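Local coordinates for Lmo2051 protein (Listeria monocytogenes, PDB 3I18) that is probably a membrane-anchored, ATP-dependent serine protease of the peptidase S16 family, of which this chain is the PDZ domain, at residues 22-25 with 26-30. Numbering follows the deposited sequence.
Sequences DVLH and AGDLI
His25 and Asp28 close a type II beta turn on each other with two hydrogen bonds running in opposite directions. The turn's own bond passes from Asp28 N to His25 O (3.1 Å) and is fairly straight, at 163° about the hydrogen. The second runs from His25 N to Asp28 OD2 over 2.8 Å, more bent, and reaches the oxygen from above the carboxylate plane, 57° out of it. What brings the carboxylate back over the start of the turn is the first torsion of Asp28 (chi1 -67°), which sets CG beside its own backbone N. Between these two residues Gly27 takes the positive phi of the third turn position, where a CB would press on the preceding carbonyl oxygen.

A water ties the imidazole into the same corner. It lies in the ring plane at the edge, 2.8 Å from His25 ND1, and donates to both Val23 O and Asp28 OD2. OD2 thus accepts from a backbone N-H and from the water, while the other carboxylate oxygen, OD1, is hydrogen-bonded to His63 ND1; this buried acid has both oxygens engaged. Leu24 also comes up to Asp28 OD2, with its CA at 3.7 Å and its CD2 methyl at 4.2 Å. Its other methyl, CD1, touches Ile30 CD1 (4.0 Å), the two side chains crossing at about a right angle.

The turn leads from the loop after strand 9-14 into strand 29-33 of the PDZ domain; His25, Ala26 and Gly27 are exposed, whereas Leu24, Asp28 and Ile30 are buried. Gly27 and Asp28 bond through their backbones to Val11, and the His25 ring meets that of His63. On the two flanks of the turn, Leu24 reaches Tyr61 of strand 56-63 and Ile72 of strand 66-76, and Ile30 reaches Val9 and Val11 of strand 9-14.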
ATOM      1  N   ASP A  22       4.001  11.319   2.532  1.00 14.21           N
ATOM      2  CA  ASP A  22       4.032  12.447   1.616  1.00 19.06           C
ATOM      3  C   ASP A  22       3.155  12.187   0.388  1.00 19.31           C
ATOM      4  O   ASP A  22       3.105  13.006  -0.528  1.00 23.06           O
ATOM      5  CB  ASP A  22       5.484  12.717   1.199  1.00 22.87           C
ATOM      6  CG  ASP A  22       5.871  14.180   1.333  1.00 30.31           C
ATOM      7  OD1 ASP A  22       5.423  14.836   2.297  1.00 32.42           O
ATOM      8  OD2 ASP A  22       6.642  14.667   0.482  1.00 31.77           O
ATOM      9  N   VAL A  23       2.453  11.055   0.386  1.00 18.27           N
ATOM     10  CA  VAL A  23       1.579  10.677  -0.730  1.00 11.61           C
ATOM     11  C   VAL A  23       0.181  10.216  -0.301  1.00 19.14           C
ATOM     12  O   VAL A  23      -0.828  10.784  -0.721  1.00 17.34           O
ATOM     13  CB  VAL A  23       2.195   9.520  -1.562  1.00 15.64           C
ATOM     14  CG1 VAL A  23       1.221   9.078  -2.645  1.00 10.60           C
ATOM     15  CG2 VAL A  23       3.512   9.947  -2.172  1.00  9.71           C
ATOM     16  N   LEU A  24       0.130   9.176   0.530  1.00 10.58           N
ATOM     17  CA  LEU A  24      -1.139   8.604   0.977  1.00  7.01           C
ATOM     18  C   LEU A  24      -1.724   9.237   2.233  1.00 12.28           C
ATOM     19  O   LEU A  24      -1.026   9.900   3.002  1.00 16.06           O
ATOM     20  CB  LEU A  24      -0.963   7.096   1.214  1.00  9.66           C
ATOM     21  CG  LEU A  24      -0.481   6.248   0.031  1.00 12.44           C
ATOM     22  CD1 LEU A  24      -0.169   4.842   0.497  1.00 10.13           C
ATOM     23  CD2 LEU A  24      -1.548   6.241  -1.061  1.00 12.36           C
ATOM     24  N   HIS A  25      -3.022   9.026   2.423  1.00 14.54           N
ATOM     25  CA  HIS A  25      -3.732   9.526   3.593  1.00 14.36           C
ATOM     26  C   HIS A  25      -4.717   8.458   4.038  1.00 12.53           C
ATOM     27  O   HIS A  25      -5.114   7.596   3.250  1.00 16.91           O
ATOM     28  CB  HIS A  25      -4.488  10.823   3.273  1.00 13.20           C
ATOM     29  CG  HIS A  25      -3.608  12.027   3.143  1.00 20.12           C
ATOM     30  ND1 HIS A  25      -3.069  12.434   1.941  1.00 16.75           N
ATOM     31  CD2 HIS A  25      -3.172  12.915   4.070  1.00 17.37           C
ATOM     32  CE1 HIS A  25      -2.339  13.520   2.134  1.00 25.85           C
ATOM     33  NE2 HIS A  25      -2.385  13.831   3.416  1.00 19.09           N
ATOM     34  N   ALA A  26      -5.105   8.505   5.307  1.00 14.58           N
ATOM     35  CA  ALA A  26      -6.051   7.537   5.837  1.00 12.89           C
ATOM     36  C   ALA A  26      -7.352   7.656   5.056  1.00 16.63           C
ATOM     37  O   ALA A  26      -7.852   8.760   4.833  1.00 17.64           O
ATOM     38  CB  ALA A  26      -6.291   7.806   7.314  1.00 10.08           C
ATOM     39  N   GLY A  27      -7.886   6.516   4.629  1.00 13.32           N
ATOM     40  CA  GLY A  27      -9.126   6.517   3.877  1.00 14.50           C
ATOM     41  C   GLY A  27      -8.931   6.266   2.393  1.00 15.41           C
ATOM     42  O   GLY A  27      -9.871   5.879   1.700  1.00 15.71           O
ATOM     43  N   ASP A  28      -7.717   6.482   1.898  1.00 12.81           N
ATOM     44  CA  ASP A  28      -7.437   6.268   0.484  1.00 10.23           C
ATOM     45  C   ASP A  28      -7.580   4.802   0.104  1.00 12.53           C
ATOM     46  O   ASP A  28      -7.346   3.900   0.915  1.00 14.75           O
ATOM     47  CB  ASP A  28      -6.020   6.741   0.132  1.00 11.42           C
ATOM     48  CG  ASP A  28      -5.853   8.243   0.254  1.00 11.66           C
ATOM     49  OD1 ASP A  28      -6.864   8.953   0.426  1.00 14.43           O
ATOM     50  OD2 ASP A  28      -4.705   8.721   0.173  1.00 12.60           O
ATOM     51  N   LEU A  29      -7.984   4.569  -1.138  1.00  7.65           N
ATOM     52  CA  LEU A  29      -8.141   3.215  -1.647  1.00  9.70           C
ATOM     53  C   LEU A  29      -7.039   2.960  -2.661  1.00 10.98           C
ATOM     54  O   LEU A  29      -6.912   3.690  -3.644  1.00 11.96           O
ATOM     55  CB  LEU A  29      -9.503   3.050  -2.331  1.00 14.37           C
ATOM     56  CG  LEU A  29      -9.715   1.760  -3.125  1.00 19.67           C
ATOM     57  CD1 LEU A  29      -9.717   0.551  -2.206  1.00 16.62           C
ATOM     58  CD2 LEU A  29     -11.038   1.847  -3.883  1.00 24.32           C
ATOM     59  N   ILE A  30      -6.238   1.931  -2.415  1.00  9.65           N
ATOM     60  CA  ILE A  30      -5.161   1.577  -3.337  1.00 10.22           C
ATOM     61  C   ILE A  30      -5.718   0.516  -4.279  1.00  5.70           C
ATOM     62  O   ILE A  30      -6.164  -0.543  -3.835  1.00  9.64           O
ATOM     63  CB  ILE A  30      -3.945   1.010  -2.591  1.00  3.95           C
ATOM     64  CG1 ILE A  30      -3.338   2.095  -1.691  1.00  4.58           C
ATOM     65  CG2 ILE A  30      -2.925   0.504  -3.592  1.00  7.02           C
ATOM     66  CD1 ILE A  30      -2.164   1.598  -0.830  1.00  4.04           C
TER
HETATM   67  O   HOH W   1      -3.469  11.103  -0.435  1.00 15.56           O